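Local structure of type III chaperone protein ShcA (Pseudomonas syringae pv. tomato, 4G6T) at residues 8-11 with 12-16; 26-29 with 30-34; 46-50 with 51-55. The protein probably binds a type III secretion effector as its dedicated chaperone and keeps it ready for export, as other members of the CesT family do. One frame throughout, in Å; residues are numbered along the deposited sequence.

Contact 1. Residues 8-11 with 12-16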
loop_
_atom_site.group_PDB
_atom_site.type_symbol
_atom_site.label_atom_id
_atom_site.label_comp_id
_atom_site.label_asym_id
_atom_site.label_seq_id
_atom_site.Cartn_x
_atom_site.Cartn_y
_atom_site.Cartn_z
ATOM N N PHE A 8 -13.389 -8.959 3.175
ATOM C CA PHE A 8 -13.535 -8.466 1.812
ATOM C C PHE A 8 -12.198 -8.011 1.183
ATOM O O PHE A 8 -11.947 -8.261 0.036
ATOM C CB PHE A 8 -14.498 -7.281 1.843
ATOM C CG PHE A 8 -14.891 -6.756 0.501
ATOM C CD1 PHE A 8 -15.963 -7.321 -0.166
ATOM C CD2 PHE A 8 -14.175 -5.742 -0.105
ATOM C CE1 PHE A 8 -16.374 -6.838 -1.417
ATOM C CE2 PHE A 8 -14.553 -5.265 -1.372
ATOM C CZ PHE A 8 -15.646 -5.826 -2.022
ATOM N N TYR A 9 -11.400 -7.312 1.995
ATOM C CA TYR A 9 -10.110 -6.764 1.560
ATOM C C TYR A 9 -9.136 -7.887 1.168
ATOM O O TYR A 9 -8.536 -7.834 0.104
ATOM C CB TYR A 9 -9.497 -5.874 2.639
ATOM C CG TYR A 9 -10.457 -4.746 3.063
ATOM C CD1 TYR A 9 -10.678 -3.639 2.240
ATOM C CD2 TYR A 9 -11.221 -4.877 4.207
ATOM C CE1 TYR A 9 -11.623 -2.685 2.611
ATOM C CE2 TYR A 9 -12.154 -3.939 4.570
ATOM C CZ TYR A 9 -12.354 -2.861 3.752
ATOM O OH TYR A 9 -13.315 -1.911 4.184
ATOM N N LYS A 10 -9.078 -8.909 2.017
ATOM C CA LYS A 10 -8.243 -10.082 1.707
ATOM C C LYS A 10 -8.711 -10.744 0.438
ATOM O O LYS A 10 -7.927 -11.147 -0.434
ATOM C CB LYS A 10 -8.301 -11.074 2.848
ATOM C CG LYS A 10 -7.590 -12.358 2.483
ATOM C CD LYS A 10 -7.684 -13.438 3.536
ATOM C CE LYS A 10 -6.832 -14.646 3.152
ATOM N NZ LYS A 10 -7.282 -15.380 1.955
ATOM N N THR A 11 -10.012 -10.953 0.289
ATOM C CA THR A 11 -10.520 -11.558 -0.917
ATOM C C THR A 11 -10.111 -10.811 -2.187
ATOM O O THR A 11 -9.755 -11.377 -3.228
ATOM C CB THR A 11 -12.054 -11.744 -0.830
ATOM O OG1 THR A 11 -12.303 -12.432 0.399
ATOM C CG2 THR A 11 -12.564 -12.498 -2.038
ATOM N N LEU A 12 -10.180 -9.482 -2.093
ATOM C CA LEU A 12 -9.769 -8.637 -3.194
ATOM C C LEU A 12 -8.280 -8.837 -3.465
ATOM O O LEU A 12 -7.876 -8.929 -4.626
ATOM C CB LEU A 12 -10.045 -7.162 -2.884
ATOM C CG LEU A 12 -9.485 -6.168 -3.899
ATOM C CD1 LEU A 12 -10.126 -6.336 -5.232
ATOM C CD2 LEU A 12 -9.695 -4.776 -3.292
ATOM N N LEU A 13 -7.503 -8.784 -2.400
ATOM C CA LEU A 13 -6.056 -8.961 -2.502
ATOM C C LEU A 13 -5.676 -10.298 -3.120
ATOM O O LEU A 13 -4.779 -10.336 -3.992
ATOM C CB LEU A 13 -5.360 -8.702 -1.209
ATOM C CG LEU A 13 -3.820 -8.636 -1.253
ATOM C CD1 LEU A 13 -3.384 -7.499 -2.162
ATOM C CD2 LEU A 13 -3.284 -8.448 0.152
ATOM N N ASP A 14 -6.433 -11.348 -2.732
ATOM C CA ASP A 14 -6.244 -12.647 -3.419
ATOM C C ASP A 14 -6.556 -12.630 -4.890
ATOM O O ASP A 14 -5.817 -13.220 -5.688
ATOM C CB ASP A 14 -7.134 -13.690 -2.758
ATOM C CG ASP A 14 -6.709 -14.038 -1.340
ATOM O OD1 ASP A 14 -5.601 -13.650 -0.868
ATOM O OD2 ASP A 14 -7.570 -14.669 -0.605
ATOM N N ASP A 15 -7.616 -11.985 -5.285
ATOM C CA ASP A 15 -7.989 -11.850 -6.692
ATOM C C ASP A 15 -6.965 -11.006 -7.470
ATOM O O ASP A 15 -6.687 -11.286 -8.630
ATOM C CB ASP A 15 -9.384 -11.246 -6.861
ATOM C CG ASP A 15 -10.511 -12.255 -6.549
ATOM O OD1 ASP A 15 -10.166 -13.419 -6.302
ATOM O OD2 ASP A 15 -11.706 -11.891 -6.601
ATOM N N PHE A 16 -6.450 -9.971 -6.810
ATOM C CA PHE A 16 -5.403 -9.112 -7.406
ATOM C C PHE A 16 -4.137 -9.919 -7.659
ATOM O O PHE A 16 -3.593 -9.878 -8.766
ATOM C CB PHE A 16 -5.184 -7.941 -6.440
ATOM C CG PHE A 16 -4.045 -7.005 -6.783
ATOM C CD1 PHE A 16 -4.234 -6.021 -7.714
ATOM C CD2 PHE A 16 -2.872 -7.055 -6.061
ATOM C CE1 PHE A 16 -3.223 -5.101 -7.986
ATOM C CE2 PHE A 16 -1.839 -6.151 -6.334
ATOM C CZ PHE A 16 -2.033 -5.191 -7.304
#
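The flat carboxylate of Asp14 meets Lys10 twice, once at its edge and once over a face. At the edge, Lys10 NZ donates to the syn lone pair of Asp14 OD2, on the side of the other oxygen, closing a salt bridge of 2.7 Å. Over one face, the backbone Lys10 O stands almost directly above Asp14 CG, 3.3 Å from it. The two residues are four apart, one helical turn, in helix 8-19.

Torsions explain how the ammonium arrives. The lysine chain runs extended as far as CE and bends only at its last torsion (chi4 -66°), which swings NZ round to the carboxylate; the chain slants across the acid, CG coming within 3.9 Å of Asp14 OD2. Asp14 sets its CG beside its own backbone N (chi1 -68°), folding the acid back over the preceding turn. In the backbone the bonding is regular: Asp14 N binds Lys10 O at 2.7 Å with an N-H...O angle of 165°, and Leu13 N binds Tyr9 O at 2.9 Å. Asp15 N donates to Thr11 O, while the Thr11 hydroxyl is hydrogen-bonded to Leu7 O of the turn before.

The large hydrophobic and aromatic side chains face the rest of the fold: Leu12 and Phe16 touch helix 108-127, Leu13 and Tyr9 touch strand 41-48. Lys10 also packs on an apolar side chain of another protein chain; its methylenes can make such contact while the ammonium stays with Asp14. Chemically, the salt bridge joins a cation and an anion one turn apart on a partly exposed flank, and an ammonium so close to OD2 should favour the ionised carboxylate.

Contact 2. Residues 26-29 with 30-34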
loop_
_atom_site.group_PDB
_atom_site.type_symbol
_atom_site.label_atom_id
_atom_site.label_comp_id
_atom_site.label_asym_id
_atom_site.label_seq_id
_atom_site.Cartn_x
_atom_site.Cartn_y
_atom_site.Cartn_z
ATOM N N VAL A 26 -0.375 -10.921 1.096
ATOM C CA VAL A 26 -1.122 -11.080 2.344
ATOM C C VAL A 26 -1.152 -9.813 3.172
ATOM O O VAL A 26 -0.223 -9.006 3.193
ATOM C CB VAL A 26 -0.635 -12.249 3.209
ATOM C CG1 VAL A 26 -0.582 -13.529 2.361
ATOM C CG2 VAL A 26 0.686 -11.944 3.830
ATOM N N PHE A 27 -2.249 -9.624 3.887
ATOM C CA PHE A 27 -2.246 -8.604 4.908
ATOM C C PHE A 27 -1.672 -9.166 6.195
ATOM O O PHE A 27 -2.079 -10.265 6.634
ATOM C CB PHE A 27 -3.695 -8.105 5.185
ATOM C CG PHE A 27 -4.261 -7.285 4.075
ATOM C CD1 PHE A 27 -3.732 -6.025 3.805
ATOM C CD2 PHE A 27 -5.326 -7.715 3.298
ATOM C CE1 PHE A 27 -4.191 -5.293 2.734
ATOM C CE2 PHE A 27 -5.786 -6.970 2.219
ATOM C CZ PHE A 27 -5.257 -5.735 1.988
ATOM N N ASP A 28 -0.759 -8.451 6.839
ATOM C CA ASP A 28 -0.277 -8.853 8.141
ATOM C C ASP A 28 -1.276 -8.596 9.287
ATOM O O ASP A 28 -2.437 -8.254 9.054
ATOM C CB ASP A 28 1.102 -8.206 8.379
ATOM C CG ASP A 28 1.065 -6.666 8.548
ATOM O OD1 ASP A 28 0.013 -6.100 8.815
ATOM O OD2 ASP A 28 2.181 -6.050 8.497
ATOM N N ASP A 29 -0.868 -8.829 10.521
ATOM C CA ASP A 29 -1.731 -8.706 11.680
ATOM C C ASP A 29 -1.936 -7.257 12.121
ATOM O O ASP A 29 -2.523 -6.983 13.162
ATOM C CB ASP A 29 -1.161 -9.550 12.847
ATOM C CG ASP A 29 -1.398 -11.040 12.678
ATOM O OD1 ASP A 29 -2.202 -11.519 11.869
ATOM O OD2 ASP A 29 -0.765 -11.779 13.433
ATOM N N HIS A 30 -1.449 -6.330 11.294
ATOM C CA HIS A 30 -1.797 -4.922 11.420
ATOM C C HIS A 30 -2.632 -4.484 10.265
ATOM O O HIS A 30 -2.894 -3.277 10.103
ATOM C CB HIS A 30 -0.552 -4.087 11.526
ATOM C CG HIS A 30 0.200 -4.335 12.787
ATOM N ND1 HIS A 30 -0.020 -3.620 13.904
ATOM C CD2 HIS A 30 1.174 -5.266 13.097
ATOM C CE1 HIS A 30 0.776 -4.067 14.880
ATOM N NE2 HIS A 30 1.507 -5.080 14.385
ATOM N N GLY A 31 -3.092 -5.402 9.436
ATOM C CA GLY A 31 -3.966 -5.041 8.356
ATOM C C GLY A 31 -3.260 -4.340 7.197
ATOM O O GLY A 31 -3.929 -3.705 6.354
ATOM N N THR A 32 -1.948 -4.592 7.033
ATOM C CA THR A 32 -1.145 -3.960 5.999
ATOM C C THR A 32 -0.403 -4.947 5.146
ATOM O O THR A 32 -0.089 -6.079 5.580
ATOM C CB THR A 32 -0.186 -2.944 6.571
ATOM O OG1 THR A 32 0.888 -3.586 7.278
ATOM C CG2 THR A 32 -0.927 -1.990 7.513
ATOM N N CYS A 33 -0.200 -4.551 3.911
ATOM C CA CYS A 33 0.531 -5.352 2.921
ATOM C C CYS A 33 1.603 -4.454 2.331
ATOM O O CYS A 33 1.287 -3.628 1.481
ATOM C CB CYS A 33 -0.375 -5.859 1.800
ATOM S SG CYS A 33 0.541 -6.869 0.576
ATOM N N ASN A 34 2.877 -4.645 2.721
ATOM C CA ASN A 34 4.009 -3.867 2.232
ATOM C C ASN A 34 4.548 -4.465 0.993
ATOM O O ASN A 34 4.712 -5.724 0.940
ATOM C CB ASN A 34 5.122 -3.846 3.268
ATOM C CG ASN A 34 4.766 -3.153 4.536
ATOM O OD1 ASN A 34 3.849 -2.321 4.565
ATOM N ND2 ASN A 34 5.479 -3.465 5.606
#
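Asp28 OD1 gathers the backbone of the turn, accepting from His30 N at 2.9 Å and from Thr32 N at 3.0 Å. The two N-H groups arrive from opposite faces of the carboxylate, each about 50° out of its plane. With chi1 at 68°, CG lies between the backbone N and the carbonyl carbon, which tucks the acid over the turn. Thr32 OG1 adds a weak bond whose acceptor is unsettled, both carboxylate oxygens being within reach.

The main chain of Asp28 is satisfied as well: its N donates to Thr32 O at 2.8 Å in a nearly straight bond, and its O receives Gly31 N at 3.0 Å. Phe27 CA brings a C-H to the same Thr32 O, and its ring sets CD1 3.9 Å from Cys33 CB. Asp29 points outward, where OD1 is hydrogen-bonded to a polar side chain of the other protein chain.

Aspartate suits the first position because a short acid can reach the N-H groups ahead of it; glycine suits the fourth, where phi is 74°. The arrangement is a type I turn, Asp28 to Gly31, combined with an Asx turn from Asp28 OD1 to His30 N, and the glycine leads the reversed chain into strand 32-37.

Contact 3. Residues 46-50 with 51-55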
loop_
_atom_site.group_PDB
_atom_site.type_symbol
_atom_site.label_atom_id
_atom_site.label_comp_id
_atom_site.label_asym_id
_atom_site.label_seq_id
_atom_site.Cartn_x
_atom_site.Cartn_y
_atom_site.Cartn_z
ATOM N N SER A 46 -3.277 -0.676 3.169
ATOM C CA SER A 46 -3.657 -0.688 4.562
ATOM C C SER A 46 -5.179 -0.726 4.675
ATOM O O SER A 46 -5.850 0.121 4.063
ATOM C CB SER A 46 -3.115 0.532 5.296
ATOM O OG SER A 46 -3.297 0.520 6.703
ATOM N N CYS A 47 -5.704 -1.682 5.461
ATOM C CA CYS A 47 -7.136 -1.827 5.567
ATOM C C CYS A 47 -7.661 -0.975 6.708
ATOM O O CYS A 47 -7.278 -1.175 7.855
ATOM C CB CYS A 47 -7.477 -3.295 5.912
ATOM S SG CYS A 47 -7.062 -4.425 4.605
ATOM N N ASP A 48 -8.545 -0.027 6.409
ATOM C CA ASP A 48 -9.135 0.756 7.465
ATOM C C ASP A 48 -10.557 0.251 7.657
ATOM O O ASP A 48 -11.506 0.707 7.015
ATOM C CB ASP A 48 -9.095 2.232 7.114
ATOM C CG ASP A 48 -9.616 3.108 8.234
ATOM O OD1 ASP A 48 -10.165 2.589 9.218
ATOM O OD2 ASP A 48 -9.474 4.360 8.094
ATOM N N TYR A 49 -10.699 -0.741 8.507
ATOM C CA TYR A 49 -11.958 -1.482 8.594
ATOM C C TYR A 49 -13.066 -0.583 9.131
ATOM O O TYR A 49 -14.149 -0.635 8.585
ATOM C CB TYR A 49 -11.839 -2.699 9.523
ATOM C CG TYR A 49 -10.658 -3.654 9.250
ATOM C CD1 TYR A 49 -10.665 -4.528 8.142
ATOM C CD2 TYR A 49 -9.561 -3.616 10.045
ATOM C CE1 TYR A 49 -9.574 -5.341 7.884
ATOM C CE2 TYR A 49 -8.481 -4.421 9.754
ATOM C CZ TYR A 49 -8.519 -5.304 8.725
ATOM O OH TYR A 49 -7.420 -6.130 8.467
ATOM N N ALA A 50 -12.733 0.216 10.135
ATOM C CA ALA A 50 -13.711 1.067 10.805
ATOM C C ALA A 50 -14.302 2.072 9.855
ATOM O O ALA A 50 -15.526 2.375 9.930
ATOM C CB ALA A 50 -13.074 1.743 11.996
ATOM N N ARG A 51 -13.499 2.601 8.932
ATOM C CA ARG A 51 -13.968 3.582 7.976
ATOM C C ARG A 51 -14.262 3.024 6.610
ATOM O O ARG A 51 -14.539 3.768 5.673
ATOM C CB ARG A 51 -12.973 4.768 7.914
ATOM C CG ARG A 51 -12.558 5.336 9.274
ATOM C CD ARG A 51 -11.691 6.582 9.175
ATOM N NE ARG A 51 -11.207 7.096 10.478
ATOM C CZ ARG A 51 -10.182 6.614 11.178
ATOM N NH1 ARG A 51 -9.461 5.578 10.744
ATOM N NH2 ARG A 51 -9.857 7.161 12.354
ATOM N N GLU A 52 -14.225 1.692 6.472
ATOM C CA GLU A 52 -14.644 1.027 5.260
ATOM C C GLU A 52 -13.917 1.585 4.047
ATOM O O GLU A 52 -14.455 1.914 3.060
ATOM C CB GLU A 52 -16.175 1.053 5.093
ATOM C CG GLU A 52 -16.855 0.343 6.247
ATOM C CD GLU A 52 -18.383 0.280 6.089
ATOM O OE1 GLU A 52 -18.880 -0.284 5.086
ATOM O OE2 GLU A 52 -19.080 0.789 6.998
ATOM N N ARG A 53 -12.583 1.513 4.116
ATOM C CA ARG A 53 -11.796 1.989 2.998
ATOM C C ARG A 53 -10.438 1.260 2.963
ATOM O O ARG A 53 -9.946 0.841 4.019
ATOM C CB ARG A 53 -11.549 3.554 3.081
ATOM C CG ARG A 53 -10.938 4.009 4.380
ATOM C CD ARG A 53 -10.739 5.543 4.540
ATOM N NE ARG A 53 -9.902 5.766 5.679
ATOM C CZ ARG A 53 -9.017 6.776 5.811
ATOM N NH1 ARG A 53 -8.885 7.671 4.841
ATOM N NH2 ARG A 53 -8.254 6.770 6.846
ATOM N N LEU A 54 -9.878 1.199 1.784
ATOM C CA LEU A 54 -8.519 0.673 1.594
ATOM C C LEU A 54 -7.626 1.856 1.286
ATOM O O LEU A 54 -7.937 2.660 0.403
ATOM C CB LEU A 54 -8.535 -0.298 0.456
ATOM C CG LEU A 54 -7.178 -1.017 0.174
ATOM C CD1 LEU A 54 -6.762 -1.941 1.333
ATOM C CD2 LEU A 54 -7.182 -1.743 -1.187
ATOM N N LEU A 55 -6.499 1.920 1.965
ATOM C CA LEU A 55 -5.509 2.988 1.703
ATOM C C LEU A 55 -4.352 2.447 0.926
ATOM O O LEU A 55 -3.853 1.368 1.266
ATOM C CB LEU A 55 -5.041 3.597 2.976
ATOM C CG LEU A 55 -6.151 4.216 3.846
ATOM C CD1 LEU A 55 -5.719 4.421 5.266
ATOM C CD2 LEU A 55 -6.638 5.451 3.134
#
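Two arginines approach Asp48 OD2 with the edges of their guanidinium groups, both standing steeply to the carboxylate, their planes 73° (Arg51) and 65° (Arg53) from it. Arg53 comes side-on, with NE at 2.8 Å and NH2 at 3.0 Å from Asp48 OD2, which lies in its guanidinium plane. Arg51 NH1 reaches the same oxygen on the syn side, at 2.9 Å, and Arg53 NE on the anti side, both tilted out of the carboxylate plane, so one oxygen accepts three N-H bonds. This positive charge should keep Asp48 ionised.

Asp48 turns CG away from its backbone N (chi1 -176°), and Arg53, its CG between backbone N and carbonyl carbon, runs extended and slants across it, CG 3.7 Å from Asp48 CB. Leu55 CD2 lies over one face of the Arg53 guanidinium, toward its rim, an apolar cover for a flat cation. Arg51 NH1 has a second partner in the backbone of the other protein chain.

The backbone supports the pairing: Asp48 N donates to Arg53 O at 2.9 Å, and Ser46 and Leu55 bond both ways. Glu52 and Arg53 face Asp48 in a G1 bulge after the type I turn from Tyr49 to Glu52. The result is the tip of the hairpin 41-48/53-59, flanked by strands 32-37 and 95-102, with Tyr9 of helix 8-19 packed on Cys47, which shares a face with Leu54.

How the contacts relate
From the N terminus the chain first winds through contact 1, within helix 8-19, then enters the loop that contact 2 reverses into strand 32-37, and later turns again at contact 3, which closes the hairpin of strands 41-48 and 53-59. The three follow in series; none nests in or crosses another. They nevertheless meet in space. The Phe27 ring of contact 2 lies between Leu13 of the helix and Cys47 of contact 3, and Tyr9 packs on Cys47 and Tyr49. Gly31 O probably receives Cys47 N, joining neighbouring strands. Helix 8-19 is thereby fastened to one end of the antiparallel sheet.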